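Local coordinates for protein beta-Ala-His dipeptidase (Homo sapiens, PDB 3DLJ) that hydrolyses Xaa-His dipeptides, above all carnosine and anserine, as a secreted zinc-dependent dipeptidase of the M20 metallopeptidase family, at residues F53-V58 and G109-Q114; E38-S41 and R47-Q50; L269-Y274 and T369-D374; G220-S225 and Y322-I327. All coordinates share one frame; numbering follows the deposited sequence.

In the fold
From the N terminus, interaction 2 comes first. It closes the short loop between helix 24-35 and helix 46-65. Interaction 1 follows and uses the same helix, tying it to the end of strand 104-110 at the zinc site. The two touch: Ser39 OG lies 2.7 Å from Leu111 O, a probable hydrogen bond. Interactions 4 and 3 lie in the part built on a second sheet. Interaction 4 bridges strands 216-232 and 324-331, and interaction 3 sets a loop against helix 361-377. They cross along the chain: interaction 4 opens first and closes first. They meet where Tyr274 CE2 packs 3.6 Å from Pro323 CG. The centres of interactions 1 and 3 are about 40 Å apart.

Interaction 1 (F53-V58 and G109-Q114); sequences FRMMAV and GHLDVQ. With ZN (zinc ion), chain D.
Met55 and Met56 of helix 46-65 both pack on Leu111, just past the end of strand 104-110. The contact joins a helix to the mixed sheet of the M20 zinc peptidase domain. The side chains of Met55 and Leu111 cross at about a right angle. With CG anti to the backbone N (chi1 -173°), Met55 sets that carbon against Leu111, and Met55 CG lies 3.6 Å from Leu111 CB. Met56 comes at a slant and touches with its sulfur: SD is 4.1 Å from Leu111 CB. All three residues are buried. Trp34 of helix 24-35 and Lys145 of helix 141-160 touch both Met55 and Leu111.

Leu111 stands between His110, which binds a zinc ion together with Asp143 and Asp206, and Asp112, which is probably an active-site residue. The His110 ring is fixed at both nitrogens. ND1 donates to Asp112 O at 2.9 Å, with that oxygen almost in the ring plane, and makes a weak bond to Asp112 OD1. At the far corner of the ring, His110 NE2 binds the zinc ion at 2.0 Å.

Interaction 2 (E38-S41 and R47-Q50); sequences ESDS and RFRQ
The Phe48 ring has Asp40 OD2 over one face and Glu38 O at its edge, near the ring plane. An inverse gamma turn centred on Ser39 brings both residues to the ring, with Asp40 N donating to Glu38 O at 2.8 Å. The same Glu38 O lies 3.6 Å from Phe48 CD1. Glu38 reaches further along the ring, and its OE1 is 3.6 Å from Phe48 CE1. The carboxylate and ring planes are 30° apart. Asp40 rests its CB against Phe48 CD1 at 3.7 Å. With CG anti to the backbone N (chi1 178°), the Asp40 carboxylate extends over the ring face, and its OD2 is hydrogen-bonded to Gln43 NE2. An alanine at Phe48 would remove the ring and is likely to open a gap beside Asp40 CB and Glu38 O.

The second flat group is the Arg49 guanidinium. Ser41 O approaches it obliquely and takes a weak bond from Arg49 NH2 at 3.2 Å. Arg49 NH1 is held by Gln78 and Pro87 O. The contact fastens the loop after helix 24-35 to the start of helix 46-65. Beyond it, Ser41 OG bonds Asp112, an active-site residue by similarity. A water at the edge of the guanidinium, in its plane, completes the link: it donates to Asp40 O at 2.6 Å and accepts from Arg49 NE at 3.0 Å.

Interaction 3 (L269-Y274 and T369-D374); sequences LVPGIY and TRHLED
His371 of helix 361-377 points its ring at Val270 and Pro271 in the loop 269-274. Its CB is the first atom to touch, and lies 4.1 Å from both Pro271 CD and Val270 CG1. CG stands anti to the backbone N (chi1 171°), which carries the ring out from the helix to the loop. His371 CG lies 4.0 Å from Pro271 CD. From there the ring divides its contacts. ND1 packs on the proline, with Pro271 CD at 3.5 Å. CD2 packs on the valine, with Val270 CG2 at 3.9 Å. Further out, CE1 comes to 4.0 Å from Leu269 O. At the tip, NE2 is hydrogen-bonded to Ser260 OG, so the polar end of the ring is tied to a residue just after helix 250-258.

One face of the ring lies on the backbone of Val270. This is a CH-pi contact, with Val270 CA 16° off the ring normal. The side chains of Pro271 and His371 cross at about a right angle, while that of Val270 crosses His371 at a slant.

The loop takes its shape from a type II beta turn from Val270 to Ile273. Its 3.4 Å bond from Ile273 N to Val270 O is weak. Gly272 takes the third position, with the positive phi (94°) usual there.

The loop lies against helix 361-377, where Val270 also touches Gln367 and Val368, and Ile273 touches Val364. Ile273 reaches strand 346-355 at Ile353. On the helix, Leu372 packs on Phe351 of that strand and on Val387 of strand 384-397.

Interaction 4 (G220-S225 and Y322-I327); sequences GTRGNS and YPSLSI
Arg222 reaches Tyr322 and Ser324 through one bend in its chain. CG stands anti to the carbonyl carbon (chi1 -69°), and the bend at chi3 (-80°) then takes the guanidinium to Tyr322 O. Ser324 OG sits between its own backbone N and carbonyl carbon, which sets it over a face of the guanidinium. There it lies 3.7 Å from Arg222 CZ and 3.4 Å from NH1, but the angle at NH1 is too poor for a hydrogen bond.

The bond of the contact is made at the edge. Arg222 NH1 donates to Tyr322 O at 2.9 Å, with an N-H...O angle of 146°. The oxygen lies in the guanidinium plane. The donor stands nearly in line with the carbonyl bond.

Arg222 falls at a break in strand 216-232. In this mixed sheet, strand 346-355 pairs antiparallel with both 216-232 and 324-331 and so runs between them. The arginine reaches across the end of that strand, touching Arg354. Its NE is bonded to Gly426 O. A leucine in place of Arg222 would probably leave Tyr322 O and Gly426 O without these donors. The CB of Tyr322 points away from the arginine, and its ring stacks on that of His318.

Interaction 1 (F53-V58 and G109-Q114)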
loop_
_atom_site.group_PDB
_atom_site.type_symbol
_atom_site.label_atom_id
_atom_site.label_comp_id
_atom_site.label_asym_id
_atom_site.label_seq_id
_atom_site.Cartn_x
_atom_site.Cartn_y
_atom_site.Cartn_z
ATOM N N PHE A 53 18.497 6.705 2.760
ATOM C CA PHE A 53 19.719 5.982 2.385
ATOM C C PHE A 53 20.299 5.220 3.573
ATOM O O PHE A 53 20.843 4.127 3.404
ATOM C CB PHE A 53 20.790 6.952 1.853
ATOM C CG PHE A 53 20.745 7.168 0.354
ATOM C CD1 PHE A 53 19.785 7.996 -0.218
ATOM C CD2 PHE A 53 21.684 6.550 -0.473
ATOM C CE1 PHE A 53 19.750 8.197 -1.603
ATOM C CE2 PHE A 53 21.666 6.744 -1.847
ATOM C CZ PHE A 53 20.704 7.563 -2.418
ATOM N N ARG A 54 20.213 5.818 4.760
ATOM C CA ARG A 54 20.704 5.182 5.978
ATOM C C ARG A 54 19.881 3.940 6.319
ATOM O O ARG A 54 20.436 2.940 6.744
ATOM C CB ARG A 54 20.683 6.144 7.151
ATOM C CG ARG A 54 21.496 5.616 8.307
ATOM C CD ARG A 54 21.707 6.664 9.360
ATOM N NE ARG A 54 20.448 6.976 10.021
ATOM C CZ ARG A 54 19.991 6.359 11.100
ATOM N NH1 ARG A 54 18.831 6.748 11.603
ATOM N NH2 ARG A 54 20.677 5.361 11.677
ATOM N N MET A 55 18.566 4.030 6.109
ATOM C CA MET A 55 17.628 2.917 6.238
ATOM C C MET A 55 18.012 1.718 5.367
ATOM O O MET A 55 18.104 0.595 5.852
ATOM C CB MET A 55 16.194 3.387 5.896
ATOM C CG MET A 55 15.069 2.356 6.155
ATOM S SD MET A 55 14.745 1.934 7.884
ATOM C CE MET A 55 15.876 0.519 8.157
ATOM N N MET A 56 18.218 1.957 4.073
ATOM C CA MET A 56 18.659 0.907 3.159
ATOM C C MET A 56 19.977 0.305 3.615
ATOM O O MET A 56 20.175 -0.902 3.492
ATOM C CB MET A 56 18.759 1.441 1.726
ATOM C CG MET A 56 17.431 2.062 1.223
ATOM S SD MET A 56 16.005 1.016 1.582
ATOM C CE MET A 56 16.235 -0.293 0.377
ATOM N N ALA A 57 20.876 1.134 4.151
ATOM C CA ALA A 57 22.168 0.655 4.668
ATOM C C ALA A 57 22.029 -0.206 5.927
ATOM O O ALA A 57 22.717 -1.228 6.078
ATOM C CB ALA A 57 23.107 1.842 4.913
ATOM N N VAL A 58 21.130 0.195 6.823
ATOM C CA VAL A 58 20.828 -0.575 8.040
ATOM C C VAL A 58 20.230 -1.966 7.715
ATOM O O VAL A 58 20.625 -2.985 8.317
ATOM C CB VAL A 58 19.898 0.223 8.997
ATOM C CG1 VAL A 58 19.309 -0.687 10.114
ATOM C CG2 VAL A 58 20.657 1.403 9.606
ATOM N N GLY A 109 9.742 -6.077 -0.234
ATOM C CA GLY A 109 9.203 -5.073 0.703
ATOM C C GLY A 109 9.754 -3.691 0.432
ATOM O O GLY A 109 10.586 -3.531 -0.449
ATOM N N HIS A 110 9.300 -2.694 1.184
ATOM C CA HIS A 110 9.836 -1.316 1.049
ATOM C C HIS A 110 10.073 -0.705 2.411
ATOM O O HIS A 110 9.310 -0.958 3.359
ATOM C CB HIS A 110 8.943 -0.403 0.183
ATOM C CG HIS A 110 7.603 -0.080 0.793
ATOM N ND1 HIS A 110 7.390 1.019 1.605
ATOM C CD2 HIS A 110 6.402 -0.700 0.689
ATOM C CE1 HIS A 110 6.124 1.056 1.981
ATOM N NE2 HIS A 110 5.502 0.025 1.438
ATOM N N LEU A 111 11.151 0.069 2.515
ATOM C CA LEU A 111 11.544 0.674 3.800
ATOM C C LEU A 111 11.399 2.201 3.834
ATOM O O LEU A 111 11.747 2.841 4.825
ATOM C CB LEU A 111 12.941 0.209 4.211
ATOM C CG LEU A 111 12.955 -1.282 4.591
ATOM C CD1 LEU A 111 14.383 -1.723 4.774
ATOM C CD2 LEU A 111 12.171 -1.544 5.868
ATOM N N ASP A 112 10.832 2.768 2.769
ATOM C CA ASP A 112 10.343 4.147 2.808
ATOM C C ASP A 112 8.924 4.216 3.370
ATOM O O ASP A 112 8.136 3.265 3.245
ATOM C CB ASP A 112 10.388 4.810 1.418
ATOM C CG ASP A 112 9.498 4.118 0.417
ATOM O OD1 ASP A 112 9.565 2.861 0.320
ATOM O OD2 ASP A 112 8.716 4.823 -0.266
ATOM N N VAL A 113 8.625 5.365 3.984
ATOM C CA VAL A 113 7.339 5.631 4.635
ATOM C C VAL A 113 6.685 6.926 4.065
ATOM O O VAL A 113 7.371 7.795 3.458
ATOM C CB VAL A 113 7.506 5.716 6.193
ATOM C CG1 VAL A 113 7.963 4.376 6.772
ATOM C CG2 VAL A 113 8.496 6.804 6.565
ATOM N N GLN A 114 5.360 7.006 4.230
ATOM C CA GLN A 114 4.565 8.214 4.017
ATOM C C GLN A 114 4.985 9.265 5.049
ATOM O O GLN A 114 5.346 8.900 6.176
ATOM C CB GLN A 114 3.071 7.904 4.183
ATOM C CG GLN A 114 2.425 7.214 2.969
ATOM C CD GLN A 114 2.252 8.165 1.764
ATOM O OE1 GLN A 114 1.825 9.304 1.921
ATOM N NE2 GLN A 114 2.591 7.693 0.575
HETATM ZN ZN ZN D . 3.583 -0.277 1.687
#

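Interaction 2 (E38-S41 and R47-Q50)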
loop_
_atom_site.group_PDB
_atom_site.type_symbol
_atom_site.label_atom_id
_atom_site.label_comp_id
_atom_site.label_asym_id
_atom_site.label_seq_id
_atom_site.Cartn_x
_atom_site.Cartn_y
_atom_site.Cartn_z
ATOM N N GLU A 38 13.824 8.186 9.885
ATOM C CA GLU A 38 12.752 8.906 9.216
ATOM C C GLU A 38 12.868 8.819 7.697
ATOM O O GLU A 38 13.152 9.814 7.013
ATOM C CB GLU A 38 12.716 10.336 9.738
ATOM C CG GLU A 38 12.549 10.313 11.256
ATOM C CD GLU A 38 12.337 11.684 11.871
ATOM O OE1 GLU A 38 12.011 12.636 11.121
ATOM O OE2 GLU A 38 12.478 11.803 13.112
ATOM N N SER A 39 12.617 7.606 7.183
ATOM C CA SER A 39 12.875 7.245 5.774
ATOM C C SER A 39 11.782 7.722 4.804
ATOM O O SER A 39 11.262 6.973 3.974
ATOM C CB SER A 39 13.110 5.737 5.653
ATOM O OG SER A 39 12.092 5.008 6.322
ATOM N N ASP A 40 11.482 9.007 4.901
ATOM C CA ASP A 40 10.383 9.632 4.161
ATOM C C ASP A 40 10.823 9.876 2.697
ATOM O O ASP A 40 11.711 10.701 2.432
ATOM C CB ASP A 40 10.027 10.916 4.920
ATOM C CG ASP A 40 8.925 11.737 4.276
ATOM O OD1 ASP A 40 8.656 11.593 3.075
ATOM O OD2 ASP A 40 8.348 12.578 5.009
ATOM N N SER A 41 10.220 9.142 1.759
ATOM C CA SER A 41 10.560 9.239 0.328
ATOM C C SER A 41 9.760 10.290 -0.445
ATOM O O SER A 41 10.074 10.574 -1.599
ATOM C CB SER A 41 10.354 7.897 -0.362
ATOM O OG SER A 41 8.985 7.510 -0.291
ATOM N N ARG A 47 17.403 16.324 4.025
ATOM C CA ARG A 47 17.355 15.719 5.365
ATOM C C ARG A 47 16.688 14.340 5.387
ATOM O O ARG A 47 17.198 13.414 6.007
ATOM C CB ARG A 47 16.538 16.597 6.290
ATOM C CG ARG A 47 17.314 17.573 7.090
ATOM C CD ARG A 47 16.385 18.736 7.404
ATOM N NE ARG A 47 15.053 18.256 7.773
ATOM C CZ ARG A 47 13.990 19.044 7.893
ATOM N NH1 ARG A 47 14.100 20.349 7.644
ATOM N NH2 ARG A 47 12.823 18.535 8.251
ATOM N N PHE A 48 15.538 14.235 4.725
ATOM C CA PHE A 48 14.769 13.001 4.680
ATOM C C PHE A 48 15.338 11.966 3.713
ATOM O O PHE A 48 15.409 10.782 4.049
ATOM C CB PHE A 48 13.292 13.289 4.373
ATOM C CG PHE A 48 12.570 13.960 5.502
ATOM C CD1 PHE A 48 12.324 13.274 6.699
ATOM C CD2 PHE A 48 12.134 15.285 5.381
ATOM C CE1 PHE A 48 11.665 13.897 7.757
ATOM C CE2 PHE A 48 11.459 15.919 6.430
ATOM C CZ PHE A 48 11.229 15.236 7.616
ATOM N N ARG A 49 15.735 12.400 2.516
ATOM C CA ARG A 49 16.337 11.471 1.557
ATOM C C ARG A 49 17.632 10.834 2.094
ATOM O O ARG A 49 17.932 9.684 1.779
ATOM C CB ARG A 49 16.582 12.176 0.216
ATOM C CG ARG A 49 16.950 11.265 -0.936
ATOM C CD ARG A 49 15.897 10.203 -1.136
ATOM N NE ARG A 49 14.589 10.779 -1.447
ATOM C CZ ARG A 49 14.123 10.946 -2.679
ATOM N NH1 ARG A 49 14.847 10.588 -3.729
ATOM N NH2 ARG A 49 12.934 11.463 -2.857
ATOM N N GLN A 50 18.403 11.572 2.895
ATOM C CA GLN A 50 19.609 11.007 3.556
ATOM C C GLN A 50 19.222 9.866 4.545
ATOM O O GLN A 50 19.877 8.823 4.601
ATOM C CB GLN A 50 20.387 12.112 4.281
ATOM C CG GLN A 50 21.876 11.826 4.483
HETATM O O HOH W 1 12.947 12.140 0.668
#

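Interaction 3 (L269-Y274 and T369-D374)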
loop_
_atom_site.group_PDB
_atom_site.type_symbol
_atom_site.label_atom_id
_atom_site.label_comp_id
_atom_site.label_asym_id
_atom_site.label_seq_id
_atom_site.Cartn_x
_atom_site.Cartn_y
_atom_site.Cartn_z
ATOM N N LEU A 269 -20.865 9.945 -11.198
ATOM C CA LEU A 269 -21.661 10.665 -12.191
ATOM C C LEU A 269 -20.989 10.884 -13.554
ATOM O O LEU A 269 -21.615 11.413 -14.468
ATOM C CB LEU A 269 -22.144 12.008 -11.593
ATOM C CG LEU A 269 -23.112 11.913 -10.388
ATOM C CD1 LEU A 269 -23.411 13.292 -9.759
ATOM C CD2 LEU A 269 -24.437 11.223 -10.780
ATOM N N VAL A 270 -19.725 10.485 -13.695
ATOM C CA VAL A 270 -19.027 10.554 -14.985
ATOM C C VAL A 270 -19.700 9.582 -15.956
ATOM O O VAL A 270 -19.764 8.386 -15.661
ATOM C CB VAL A 270 -17.510 10.203 -14.814
ATOM C CG1 VAL A 270 -16.806 10.095 -16.177
ATOM C CG2 VAL A 270 -16.823 11.215 -13.863
ATOM N N PRO A 271 -20.254 10.087 -17.085
ATOM C CA PRO A 271 -20.855 9.144 -18.057
ATOM C C PRO A 271 -19.863 8.125 -18.651
ATOM O O PRO A 271 -18.707 8.475 -18.954
ATOM C CB PRO A 271 -21.439 10.059 -19.145
ATOM C CG PRO A 271 -21.608 11.430 -18.449
ATOM C CD PRO A 271 -20.432 11.500 -17.494
ATOM N N GLY A 272 -20.321 6.876 -18.787
ATOM C CA GLY A 272 -19.506 5.778 -19.283
ATOM C C GLY A 272 -18.810 4.932 -18.222
ATOM O O GLY A 272 -18.423 3.816 -18.487
ATOM N N ILE A 273 -18.653 5.451 -17.012
ATOM C CA ILE A 273 -17.851 4.763 -15.978
ATOM C C ILE A 273 -18.273 3.319 -15.617
ATOM O O ILE A 273 -17.430 2.513 -15.225
ATOM C CB ILE A 273 -17.661 5.660 -14.705
ATOM C CG1 ILE A 273 -16.509 6.645 -14.933
ATOM C CG2 ILE A 273 -17.250 4.825 -13.485
ATOM C CD1 ILE A 273 -15.119 6.054 -14.674
ATOM N N TYR A 274 -19.552 2.979 -15.775
ATOM C CA TYR A 274 -20.030 1.634 -15.400
ATOM C C TYR A 274 -20.179 0.689 -16.585
ATOM O O TYR A 274 -20.454 -0.485 -16.419
ATOM C CB TYR A 274 -21.339 1.715 -14.596
ATOM C CG TYR A 274 -21.151 2.378 -13.258
ATOM C CD1 TYR A 274 -21.476 3.713 -13.081
ATOM C CD2 TYR A 274 -20.613 1.675 -12.183
ATOM C CE1 TYR A 274 -21.273 4.353 -11.853
ATOM C CE2 TYR A 274 -20.414 2.296 -10.942
ATOM C CZ TYR A 274 -20.757 3.643 -10.789
ATOM O OH TYR A 274 -20.552 4.283 -9.585
ATOM N N THR A 369 -12.169 13.264 -18.510
ATOM C CA THR A 369 -11.744 14.501 -19.136
ATOM C C THR A 369 -12.917 15.161 -19.817
ATOM O O THR A 369 -13.205 16.314 -19.506
ATOM C CB THR A 369 -10.557 14.278 -20.080
ATOM O OG1 THR A 369 -9.531 13.641 -19.322
ATOM C CG2 THR A 369 -10.025 15.605 -20.612
ATOM N N ARG A 370 -13.621 14.417 -20.678
ATOM C CA ARG A 370 -14.798 14.910 -21.402
ATOM C C ARG A 370 -15.861 15.423 -20.464
ATOM O O ARG A 370 -16.450 16.485 -20.703
ATOM C CB ARG A 370 -15.413 13.820 -22.289
ATOM C CG ARG A 370 -14.794 13.710 -23.680
ATOM N N HIS A 371 -16.118 14.667 -19.401
ATOM C CA HIS A 371 -17.078 15.089 -18.409
ATOM C C HIS A 371 -16.696 16.456 -17.832
ATOM O O HIS A 371 -17.516 17.381 -17.821
ATOM C CB HIS A 371 -17.236 14.020 -17.325
ATOM C CG HIS A 371 -18.040 14.473 -16.150
ATOM N ND1 HIS A 371 -19.417 14.545 -16.171
ATOM C CD2 HIS A 371 -17.657 14.894 -14.921
ATOM C CE1 HIS A 371 -19.848 14.990 -15.005
ATOM N NE2 HIS A 371 -18.800 15.203 -14.229
ATOM N N LEU A 372 -15.449 16.585 -17.390
ATOM C CA LEU A 372 -14.976 17.820 -16.769
ATOM C C LEU A 372 -15.013 19.034 -17.705
ATOM O O LEU A 372 -15.450 20.109 -17.287
ATOM C CB LEU A 372 -13.591 17.618 -16.127
ATOM C CG LEU A 372 -13.595 16.717 -14.878
ATOM C CD1 LEU A 372 -12.181 16.370 -14.422
ATOM C CD2 LEU A 372 -14.405 17.319 -13.720
ATOM N N GLU A 373 -14.555 18.844 -18.954
ATOM C CA GLU A 373 -14.685 19.825 -20.040
ATOM C C GLU A 373 -16.125 20.237 -20.267
ATOM O O GLU A 373 -16.413 21.424 -20.404
ATOM C CB GLU A 373 -14.080 19.293 -21.355
ATOM C CG GLU A 373 -12.564 19.189 -21.277
ATOM C CD GLU A 373 -11.893 18.454 -22.451
ATOM O OE1 GLU A 373 -12.568 17.849 -23.326
ATOM O OE2 GLU A 373 -10.651 18.487 -22.476
ATOM N N ASP A 374 -17.043 19.279 -20.299
ATOM C CA ASP A 374 -18.456 19.622 -20.466
ATOM C C ASP A 374 -19.015 20.462 -19.291
ATOM O O ASP A 374 -19.748 21.438 -19.510
ATOM C CB ASP A 374 -19.299 18.372 -20.749
ATOM C CG ASP A 374 -19.141 17.864 -22.193
ATOM O OD1 ASP A 374 -18.482 18.539 -23.019
ATOM O OD2 ASP A 374 -19.685 16.784 -22.521
#

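Interaction 4 (G220-S225 and Y322-I327)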
loop_
_atom_site.group_PDB
_atom_site.type_symbol
_atom_site.label_atom_id
_atom_site.label_comp_id
_atom_site.label_asym_id
_atom_site.label_seq_id
_atom_site.Cartn_x
_atom_site.Cartn_y
_atom_site.Cartn_z
ATOM N N GLY A 220 -6.653 -10.502 -4.979
ATOM C CA GLY A 220 -7.023 -9.502 -5.962
ATOM C C GLY A 220 -6.992 -8.105 -5.413
ATOM O O GLY A 220 -7.258 -7.901 -4.237
ATOM N N THR A 221 -6.661 -7.144 -6.274
ATOM C CA THR A 221 -6.565 -5.733 -5.895
ATOM C C THR A 221 -7.294 -4.833 -6.906
ATOM O O THR A 221 -7.486 -5.205 -8.041
ATOM C CB THR A 221 -5.072 -5.255 -5.781
ATOM O OG1 THR A 221 -4.418 -5.428 -7.044
ATOM C CG2 THR A 221 -4.303 -6.027 -4.715
ATOM N N ARG A 222 -7.676 -3.625 -6.510
ATOM C CA ARG A 222 -8.251 -2.711 -7.488
ATOM C C ARG A 222 -7.151 -1.975 -8.254
ATOM O O ARG A 222 -6.035 -1.880 -7.783
ATOM C CB ARG A 222 -9.210 -1.726 -6.824
ATOM C CG ARG A 222 -10.485 -2.358 -6.308
ATOM C CD ARG A 222 -11.580 -1.309 -6.164
ATOM N NE ARG A 222 -11.387 -0.567 -4.926
ATOM C CZ ARG A 222 -12.318 0.116 -4.277
ATOM N NH1 ARG A 222 -13.592 0.198 -4.718
ATOM N NH2 ARG A 222 -11.959 0.704 -3.161
ATOM N N GLY A 223 -7.476 -1.492 -9.453
ATOM C CA GLY A 223 -6.650 -0.515 -10.144
ATOM C C GLY A 223 -6.879 0.881 -9.581
ATOM O O GLY A 223 -7.594 1.058 -8.579
ATOM N N ASN A 224 -6.254 1.876 -10.214
ATOM C CA ASN A 224 -6.466 3.263 -9.825
ATOM C C ASN A 224 -6.254 4.262 -10.961
ATOM O O ASN A 224 -5.491 4.013 -11.884
ATOM C CB ASN A 224 -5.625 3.664 -8.591
ATOM C CG ASN A 224 -6.271 4.825 -7.802
ATOM O OD1 ASN A 224 -7.381 5.250 -8.113
ATOM N ND2 ASN A 224 -5.588 5.320 -6.792
ATOM N N SER A 225 -6.952 5.386 -10.888
ATOM C CA SER A 225 -6.673 6.492 -11.773
ATOM C C SER A 225 -6.699 7.789 -10.952
ATOM O O SER A 225 -7.713 8.142 -10.351
ATOM C CB SER A 225 -7.646 6.494 -12.954
ATOM O OG SER A 225 -8.980 6.449 -12.489
ATOM N N TYR A 322 -16.604 -3.077 -7.226
ATOM C CA TYR A 322 -17.204 -1.887 -7.819
ATOM C C TYR A 322 -16.190 -0.732 -7.807
ATOM O O TYR A 322 -15.362 -0.642 -6.907
ATOM C CB TYR A 322 -18.483 -1.487 -7.088
ATOM C CG TYR A 322 -19.672 -2.407 -7.300
ATOM C CD1 TYR A 322 -20.180 -3.159 -6.245
ATOM C CD2 TYR A 322 -20.315 -2.499 -8.533
ATOM C CE1 TYR A 322 -21.278 -3.978 -6.396
ATOM C CE2 TYR A 322 -21.413 -3.316 -8.694
ATOM C CZ TYR A 322 -21.888 -4.064 -7.618
ATOM O OH TYR A 322 -22.993 -4.894 -7.748
ATOM N N PRO A 323 -16.240 0.155 -8.827
ATOM C CA PRO A 323 -15.347 1.307 -8.805
ATOM C C PRO A 323 -15.764 2.294 -7.702
ATOM O O PRO A 323 -16.893 2.254 -7.225
ATOM C CB PRO A 323 -15.548 1.919 -10.201
ATOM C CG PRO A 323 -16.894 1.524 -10.588
ATOM C CD PRO A 323 -17.112 0.160 -10.015
ATOM N N SER A 324 -14.852 3.153 -7.276
ATOM C CA SER A 324 -15.170 4.113 -6.248
ATOM C C SER A 324 -14.443 5.413 -6.574
ATOM O O SER A 324 -13.378 5.389 -7.221
ATOM C CB SER A 324 -14.759 3.578 -4.869
ATOM O OG SER A 324 -13.350 3.592 -4.711
ATOM N N LEU A 325 -15.012 6.537 -6.153
ATOM C CA LEU A 325 -14.404 7.835 -6.397
ATOM C C LEU A 325 -14.197 8.588 -5.081
ATOM O O LEU A 325 -15.138 8.722 -4.292
ATOM C CB LEU A 325 -15.233 8.644 -7.405
ATOM C CG LEU A 325 -14.625 9.969 -7.912
ATOM C CD1 LEU A 325 -15.260 10.331 -9.214
ATOM C CD2 LEU A 325 -14.752 11.141 -6.902
ATOM N N SER A 326 -12.964 9.047 -4.844
ATOM C CA SER A 326 -12.620 9.820 -3.650
ATOM C C SER A 326 -11.961 11.148 -3.991
ATOM O O SER A 326 -11.023 11.192 -4.779
ATOM C CB SER A 326 -11.675 9.019 -2.744
ATOM O OG SER A 326 -12.315 7.858 -2.289
ATOM N N ILE A 327 -12.451 12.224 -3.384
ATOM C CA ILE A 327 -11.831 13.526 -3.532
ATOM C C ILE A 327 -10.879 13.688 -2.362
ATOM O O ILE A 327 -11.274 13.549 -1.207
ATOM C CB ILE A 327 -12.876 14.688 -3.595
ATOM C CG1 ILE A 327 -13.815 14.514 -4.795
ATOM C CG2 ILE A 327 -12.178 16.053 -3.652
ATOM C CD1 ILE A 327 -15.241 15.020 -4.496
#